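Local coordinates for protein hellethionin-D (Helleborus purpurascens, PDB 3SZS) that belongs to the plant thionins, small secreted defence toxins that seem to damage animal cells at the membrane, though their precise function is not known, at residues Ser2-Tyr13 / Leu29-Cys40. Residues are numbered along the deposited sequence; the frame is centred on the assembly and turned at random.
Sequences SCCRNTLARNCY and LCDCIHVTTTTC
Tyr13 and His34 meet because their first torsions aim the two rings at each other: CG of Tyr13 is anti to its backbone N (chi1 -178°), while CG of His34 lies beside its own N, anti to the carbonyl carbon (chi1 -69°). Tyr13 OH reaches His34 NE2 at 2.6 Å, a hydrogen bond in which either atom could be the donor. The hydroxyl lies in the imidazole plane, yet the rings meet rim to rim with their planes 55° apart, so the bond rather than stacking defines the pairing. Ser2 CB sits over one face of the phenol, offset toward its rim, and Ser2 OG accepts a hydrogen bond from Arg10 NH1 at 3.1 Å. The Arg10 guanidinium in turn carries Cys4 SG over the centre of one face.

Three disulfides join the segments covalently: Cys3-Cys40, Cys4-Cys32 and Cys12-Cys30. Cys4-Cys32 ties the two chain segments together beside the phenol, where Cys32 SG also packs against Tyr13 CB at 4.0 Å. Cys12-Cys30 ties the helix to the turn before strand 32-34, where Ala9 CB abuts Cys30 O at 3.3 Å. On the face carrying Cys3 and Ile33, Cys3 SG, bonded to Cys40 SG, also meets Val35 CG2 from the following loop at 3.7 Å. Arg5 NE and Asp31 OD2, 3.9 Å apart, form a long salt bridge by charge alone, the oxygen lying well out of the guanidinium plane.

Reciprocal backbone hydrogen bonds, Cys3 N to Ile33 O at 2.8 Å and Ile33 N to Cys3 O at 2.9 Å, make Cys3 and Ile33 a hydrogen-bonded antiparallel pair, the second bond being the straighter. This disulfide-rich arrangement is characteristic of the thionin fold: strands 2-4 and 32-34 form a small two-stranded sheet packed beside helix 7-18, while helix 23-29 meets Tyr13 through Gln23 and Cys26 and His34 through Gln23.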
ATOM      1  N   SER A   2      -0.679   1.094   5.797  1.00 62.45           N
ATOM      2  CA  SER A   2      -0.829   1.346   4.364  1.00 58.83           C
ATOM      3  C   SER A   2      -2.170   1.952   3.965  1.00 64.43           C
ATOM      4  O   SER A   2      -3.182   1.735   4.627  1.00 70.48           O
ATOM      5  CB  SER A   2      -0.609   0.042   3.589  1.00 54.62           C
ATOM      6  OG  SER A   2      -1.440  -0.996   4.082  1.00 57.47           O
ATOM      7  N   CYS A   3      -2.151   2.692   2.856  1.00 62.69           N
ATOM      8  CA  CYS A   3      -3.331   3.346   2.301  1.00 68.65           C
ATOM      9  C   CYS A   3      -3.256   3.345   0.776  1.00 65.97           C
ATOM     10  O   CYS A   3      -2.307   3.893   0.210  1.00 61.13           O
ATOM     11  CB  CYS A   3      -3.397   4.784   2.797  1.00 72.26           C
ATOM     12  SG  CYS A   3      -3.684   4.912   4.558  1.00 78.52           S
ATOM     13  N   CYS A   4      -4.249   2.744   0.118  1.00 69.57           N
ATOM     14  CA  CYS A   4      -4.262   2.630  -1.349  1.00 68.54           C
ATOM     15  C   CYS A   4      -5.486   3.297  -1.973  1.00 77.29           C
ATOM     16  O   CYS A   4      -6.527   3.450  -1.331  1.00 84.05           O
ATOM     17  CB  CYS A   4      -4.216   1.163  -1.779  1.00 65.77           C
ATOM     18  SG  CYS A   4      -2.723   0.280  -1.289  1.00 56.21           S
ATOM     19  N   ARG A   5      -5.351   3.659  -3.245  1.00 77.67           N
ATOM     20  CA  ARG A   5      -6.354   4.464  -3.943  1.00 86.35           C
ATOM     21  C   ARG A   5      -7.608   3.672  -4.377  1.00 93.16           C
ATOM     22  O   ARG A   5      -8.684   4.248  -4.503  1.00102.31           O
ATOM     23  CB  ARG A   5      -5.703   5.177  -5.141  1.00 85.18           C
ATOM     24  CG  ARG A   5      -5.359   4.250  -6.296  1.00 84.60           C
ATOM     25  CD  ARG A   5      -4.028   4.578  -6.988  1.00 81.40           C
ATOM     26  NE  ARG A   5      -3.620   3.448  -7.834  1.00 81.11           N
ATOM     27  CZ  ARG A   5      -4.203   3.127  -8.997  1.00 86.97           C
ATOM     28  NH1 ARG A   5      -5.218   3.838  -9.492  1.00 96.20           N
ATOM     29  NH2 ARG A   5      -3.762   2.082  -9.677  1.00 84.15           N
ATOM     30  N   ASN A   6      -7.458   2.367  -4.610  1.00 88.99           N
ATOM     31  CA  ASN A   6      -8.581   1.485  -4.945  1.00 95.17           C
ATOM     32  C   ASN A   6      -8.244   0.018  -4.640  1.00 89.28           C
ATOM     33  O   ASN A   6      -7.124  -0.294  -4.230  1.00 80.82           O
ATOM     34  CB  ASN A   6      -9.001   1.665  -6.414  1.00100.59           C
ATOM     35  CG  ASN A   6      -7.872   1.370  -7.397  1.00 93.87           C
ATOM     36  OD1 ASN A   6      -7.315   0.266  -7.417  1.00 88.64           O
ATOM     37  ND2 ASN A   6      -7.542   2.353  -8.231  1.00 94.40           N
ATOM     38  N   THR A   7      -9.215  -0.868  -4.846  1.00 94.23           N
ATOM     39  CA  THR A   7      -9.072  -2.282  -4.491  1.00 89.76           C
ATOM     40  C   THR A   7      -8.070  -3.050  -5.368  1.00 82.02           C
ATOM     41  O   THR A   7      -7.396  -3.952  -4.878  1.00 75.66           O
ATOM     42  CB  THR A   7     -10.432  -2.996  -4.498  1.00 98.34           C
ATOM     43  OG1 THR A   7     -11.166  -2.623  -5.669  1.00106.22           O
ATOM     44  CG2 THR A   7     -11.235  -2.605  -3.269  1.00104.91           C
ATOM     45  N   LEU A   8      -7.971  -2.692  -6.650  1.00 83.21           N
ATOM     46  CA  LEU A   8      -6.931  -3.248  -7.529  1.00 76.86           C
ATOM     47  C   LEU A   8      -5.546  -2.904  -6.975  1.00 67.71           C
ATOM     48  O   LEU A   8      -4.656  -3.767  -6.917  1.00 61.88           O
ATOM     49  CB  LEU A   8      -7.078  -2.736  -8.975  1.00 81.87           C
ATOM     50  CG  LEU A   8      -8.138  -3.399  -9.870  1.00 90.71           C
ATOM     51  CD1 LEU A   8      -8.483  -2.514 -11.072  1.00 97.07           C
ATOM     52  CD2 LEU A   8      -7.672  -4.785 -10.323  1.00 87.10           C
ATOM     53  N   ALA A   9      -5.372  -1.651  -6.549  1.00 67.36           N
ATOM     54  CA  ALA A   9      -4.112  -1.213  -5.910  1.00 59.94           C
ATOM     55  C   ALA A   9      -3.899  -1.831  -4.518  1.00 56.16           C
ATOM     56  O   ALA A   9      -2.761  -2.052  -4.103  1.00 49.84           O
ATOM     57  CB  ALA A   9      -4.052   0.309  -5.827  1.00 61.69           C
ATOM     58  N   ARG A  10      -4.991  -2.084  -3.794  1.00 61.02           N
ATOM     59  CA  ARG A  10      -4.925  -2.752  -2.481  1.00 59.22           C
ATOM     60  C   ARG A  10      -4.408  -4.186  -2.589  1.00 54.31           C
ATOM     61  O   ARG A  10      -3.554  -4.597  -1.812  1.00 50.39           O
ATOM     62  CB  ARG A  10      -6.301  -2.732  -1.789  1.00 67.02           C
ATOM     63  CG  ARG A  10      -6.473  -3.705  -0.598  1.00 67.44           C
ATOM     64  CD  ARG A  10      -5.371  -3.583   0.467  1.00 61.92           C
ATOM     65  NE  ARG A  10      -5.301  -2.244   1.047  1.00 63.85           N
ATOM     66  CZ  ARG A  10      -4.263  -1.757   1.728  1.00 58.77           C
ATOM     67  NH1 ARG A  10      -3.160  -2.478   1.920  1.00 54.24           N
ATOM     68  NH2 ARG A  10      -4.327  -0.523   2.209  1.00 61.08           N
ATOM     69  N   ASN A  11      -4.940  -4.948  -3.537  1.00 56.02           N
ATOM     70  CA  ASN A  11      -4.460  -6.307  -3.773  1.00 52.15           C
ATOM     71  C   ASN A  11      -3.034  -6.300  -4.252  1.00 45.69           C
ATOM     72  O   ASN A  11      -2.234  -7.145  -3.857  1.00 40.96           O
ATOM     73  CB  ASN A  11      -5.338  -7.019  -4.789  1.00 57.01           C
ATOM     74  CG  ASN A  11      -6.617  -7.500  -4.181  1.00 63.88           C
ATOM     75  OD1 ASN A  11      -6.652  -8.578  -3.584  1.00 65.94           O
ATOM     76  ND2 ASN A  11      -7.685  -6.712  -4.319  1.00 72.09           N
ATOM     77  N   CYS A  12      -2.722  -5.331  -5.106  1.00 45.50           N
ATOM     78  CA  CYS A  12      -1.361  -5.118  -5.529  1.00 40.67           C
ATOM     79  C   CYS A  12      -0.462  -5.034  -4.286  1.00 35.39           C
ATOM     80  O   CYS A  12       0.520  -5.758  -4.191  1.00 31.65           O
ATOM     81  CB  CYS A  12      -1.262  -3.861  -6.413  1.00 42.41           C
ATOM     82  SG  CYS A  12       0.416  -3.473  -7.009  1.00 40.44           S
ATOM     83  N   TYR A  13      -0.836  -4.182  -3.325  1.00 36.55           N
ATOM     84  CA  TYR A  13      -0.009  -3.918  -2.144  1.00 33.45           C
ATOM     85  C   TYR A  13       0.189  -5.148  -1.266  1.00 32.01           C
ATOM     86  O   TYR A  13       1.321  -5.466  -0.886  1.00 28.14           O
ATOM     87  CB  TYR A  13      -0.591  -2.784  -1.285  1.00 37.13           C
ATOM     88  CG  TYR A  13       0.273  -2.457  -0.082  1.00 34.87           C
ATOM     89  CD1 TYR A  13       1.270  -1.487  -0.165  1.00 32.66           C
ATOM     90  CD2 TYR A  13       0.112  -3.134   1.132  1.00 36.41           C
ATOM     91  CE1 TYR A  13       2.088  -1.188   0.930  1.00 32.00           C
ATOM     92  CE2 TYR A  13       0.926  -2.841   2.240  1.00 36.64           C
ATOM     93  CZ  TYR A  13       1.920  -1.869   2.127  1.00 34.21           C
ATOM     94  OH  TYR A  13       2.746  -1.559   3.204  1.00 34.03           O
ATOM     95  N   LEU A  29       5.199   0.654  -6.293  1.00 27.01           N
ATOM     96  CA  LEU A  29       4.716  -0.249  -7.349  1.00 29.73           C
ATOM     97  C   LEU A  29       3.194  -0.233  -7.467  1.00 33.91           C
ATOM     98  O   LEU A  29       2.649  -0.335  -8.576  1.00 38.52           O
ATOM     99  CB  LEU A  29       5.234  -1.679  -7.121  1.00 27.28           C
ATOM    100  CG  LEU A  29       6.768  -1.795  -7.146  1.00 26.00           C
ATOM    101  CD1 LEU A  29       7.229  -3.222  -6.885  1.00 25.62           C
ATOM    102  CD2 LEU A  29       7.339  -1.288  -8.459  1.00 30.68           C
ATOM    103  N   CYS A  30       2.508  -0.086  -6.336  1.00 34.30           N
ATOM    104  CA  CYS A  30       1.043  -0.190  -6.310  1.00 38.93           C
ATOM    105  C   CYS A  30       0.319   1.148  -6.186  1.00 43.15           C
ATOM    106  O   CYS A  30      -0.902   1.180  -5.995  1.00 48.65           O
ATOM    107  CB  CYS A  30       0.640  -1.130  -5.164  1.00 37.97           C
ATOM    108  SG  CYS A  30       1.378  -2.779  -5.344  1.00 32.71           S
ATOM    109  N   ASP A  31       1.054   2.248  -6.336  1.00 42.52           N
ATOM    110  CA  ASP A  31       0.504   3.584  -6.107  1.00 46.15           C
ATOM    111  C   ASP A  31      -0.209   3.629  -4.728  1.00 47.15           C
ATOM    112  O   ASP A  31      -1.409   3.875  -4.646  1.00 51.69           O
ATOM    113  CB  ASP A  31      -0.450   3.984  -7.260  1.00 53.23           C
ATOM    114  CG  ASP A  31       0.279   4.502  -8.522  1.00 54.75           C
ATOM    115  OD1 ASP A  31       1.512   4.693  -8.505  1.00 53.32           O
ATOM    116  OD2 ASP A  31      -0.407   4.749  -9.543  1.00 63.60           O
ATOM    117  N   CYS A  32       0.529   3.329  -3.654  1.00 42.59           N
ATOM    118  CA  CYS A  32      -0.010   3.454  -2.278  1.00 44.65           C
ATOM    119  C   CYS A  32       0.921   4.281  -1.391  1.00 41.38           C
ATOM    120  O   CYS A  32       2.069   4.555  -1.761  1.00 37.50           O
ATOM    121  CB  CYS A  32      -0.247   2.084  -1.625  1.00 44.04           C
ATOM    122  SG  CYS A  32      -1.284   0.953  -2.582  1.00 50.10           S
ATOM    123  N   ILE A  33       0.413   4.657  -0.213  1.00 43.82           N
ATOM    124  CA  ILE A  33       1.134   5.521   0.728  1.00 42.21           C
ATOM    125  C   ILE A  33       1.059   4.985   2.158  1.00 43.31           C
ATOM    126  O   ILE A  33       0.256   4.100   2.456  1.00 45.64           O
ATOM    127  CB  ILE A  33       0.597   6.983   0.695  1.00 46.43           C
ATOM    128  CG1 ILE A  33      -0.894   7.051   1.086  1.00 53.54           C
ATOM    129  CG2 ILE A  33       0.815   7.587  -0.685  1.00 46.03           C
ATOM    130  CD1 ILE A  33      -1.475   8.465   1.091  1.00 59.38           C
ATOM    131  N   HIS A  34       1.898   5.535   3.034  1.00 41.91           N
ATOM    132  CA  HIS A  34       1.950   5.123   4.434  1.00 44.19           C
ATOM    133  C   HIS A  34       1.813   6.309   5.358  1.00 48.63           C
ATOM    134  O   HIS A  34       2.533   7.302   5.207  1.00 46.35           O
ATOM    135  CB  HIS A  34       3.252   4.391   4.740  1.00 39.94           C
ATOM    136  CG  HIS A  34       3.340   3.057   4.080  1.00 36.78           C
ATOM    137  ND1 HIS A  34       3.925   2.877   2.845  1.00 32.19           N
ATOM    138  CD2 HIS A  34       2.878   1.842   4.462  1.00 38.18           C
ATOM    139  CE1 HIS A  34       3.822   1.605   2.498  1.00 31.78           C
ATOM    140  NE2 HIS A  34       3.194   0.956   3.464  1.00 33.94           N
ATOM    141  N   VAL A  35       0.899   6.174   6.321  1.00 55.19           N
ATOM    142  CA  VAL A  35       0.561   7.224   7.282  1.00 61.68           C
ATOM    143  C   VAL A  35       0.765   6.730   8.715  1.00 66.35           C
ATOM    144  O   VAL A  35       0.686   5.534   8.971  1.00 66.42           O
ATOM    145  CB  VAL A  35      -0.916   7.669   7.127  1.00 68.41           C
ATOM    146  CG1 VAL A  35      -1.159   8.242   5.741  1.00 65.75           C
ATOM    147  CG2 VAL A  35      -1.866   6.506   7.394  1.00 72.38           C
ATOM    148  N   THR A  36       1.017   7.652   9.642  1.00 71.23           N
ATOM    149  CA  THR A  36       1.166   7.323  11.066  1.00 77.69           C
ATOM    150  C   THR A  36      -0.126   7.601  11.858  1.00 88.47           C
ATOM    151  O   THR A  36      -0.096   7.741  13.080  1.00 95.57           O
ATOM    152  CB  THR A  36       2.336   8.112  11.702  1.00 77.53           C
ATOM    153  OG1 THR A  36       2.062   9.518  11.641  1.00 79.90           O
ATOM    154  CG2 THR A  36       3.643   7.822  10.972  1.00 69.01           C
ATOM    155  N   THR A  37      -1.251   7.669  11.146  1.00 90.87           N
ATOM    156  CA  THR A  37      -2.566   7.911  11.734  1.00102.03           C
ATOM    157  C   THR A  37      -3.463   6.695  11.505  1.00104.37           C
ATOM    158  O   THR A  37      -3.067   5.747  10.826  1.00 97.03           O
ATOM    159  CB  THR A  37      -3.216   9.153  11.105  1.00104.60           C
ATOM    160  OG1 THR A  37      -3.239   9.005   9.678  1.00 97.48           O
ATOM    161  CG2 THR A  37      -2.424  10.402  11.461  1.00104.09           C
ATOM    162  N   THR A  38      -4.671   6.729  12.065  1.00115.68           N
ATOM    163  CA  THR A  38      -5.570   5.570  12.031  1.00119.69           C
ATOM    164  C   THR A  38      -6.469   5.468  10.780  1.00119.30           C
ATOM    165  O   THR A  38      -7.164   4.462  10.608  1.00121.31           O
ATOM    166  CB  THR A  38      -6.448   5.520  13.297  1.00132.92           C
ATOM    167  OG1 THR A  38      -7.267   6.695  13.370  1.00141.54           O
ATOM    168  CG2 THR A  38      -5.577   5.440  14.545  1.00135.21           C
ATOM    169  N   THR A  39      -6.448   6.484   9.910  1.00117.50           N
ATOM    170  CA  THR A  39      -7.270   6.490   8.682  1.00118.07           C
ATOM    171  C   THR A  39      -6.564   7.142   7.474  1.00109.82           C
ATOM    172  O   THR A  39      -5.571   7.861   7.636  1.00104.95           O
ATOM    173  CB  THR A  39      -8.613   7.212   8.915  1.00130.67           C
ATOM    174  OG1 THR A  39      -8.375   8.483   9.533  1.00134.94           O
ATOM    175  CG2 THR A  39      -9.533   6.376   9.805  1.00140.13           C
ATOM    176  N   CYS A  40      -7.106   6.894   6.276  1.00109.20           N
ATOM    177  CA  CYS A  40      -6.519   7.360   5.003  1.00102.48           C
ATOM    178  C   CYS A  40      -7.342   8.498   4.354  1.00109.32           C
ATOM    179  O   CYS A  40      -8.514   8.694   4.698  1.00119.45           O
ATOM    180  CB  CYS A  40      -6.409   6.182   4.013  1.00 96.69           C
ATOM    181  SG  CYS A  40      -5.701   4.639   4.683  1.00 91.27           S
TER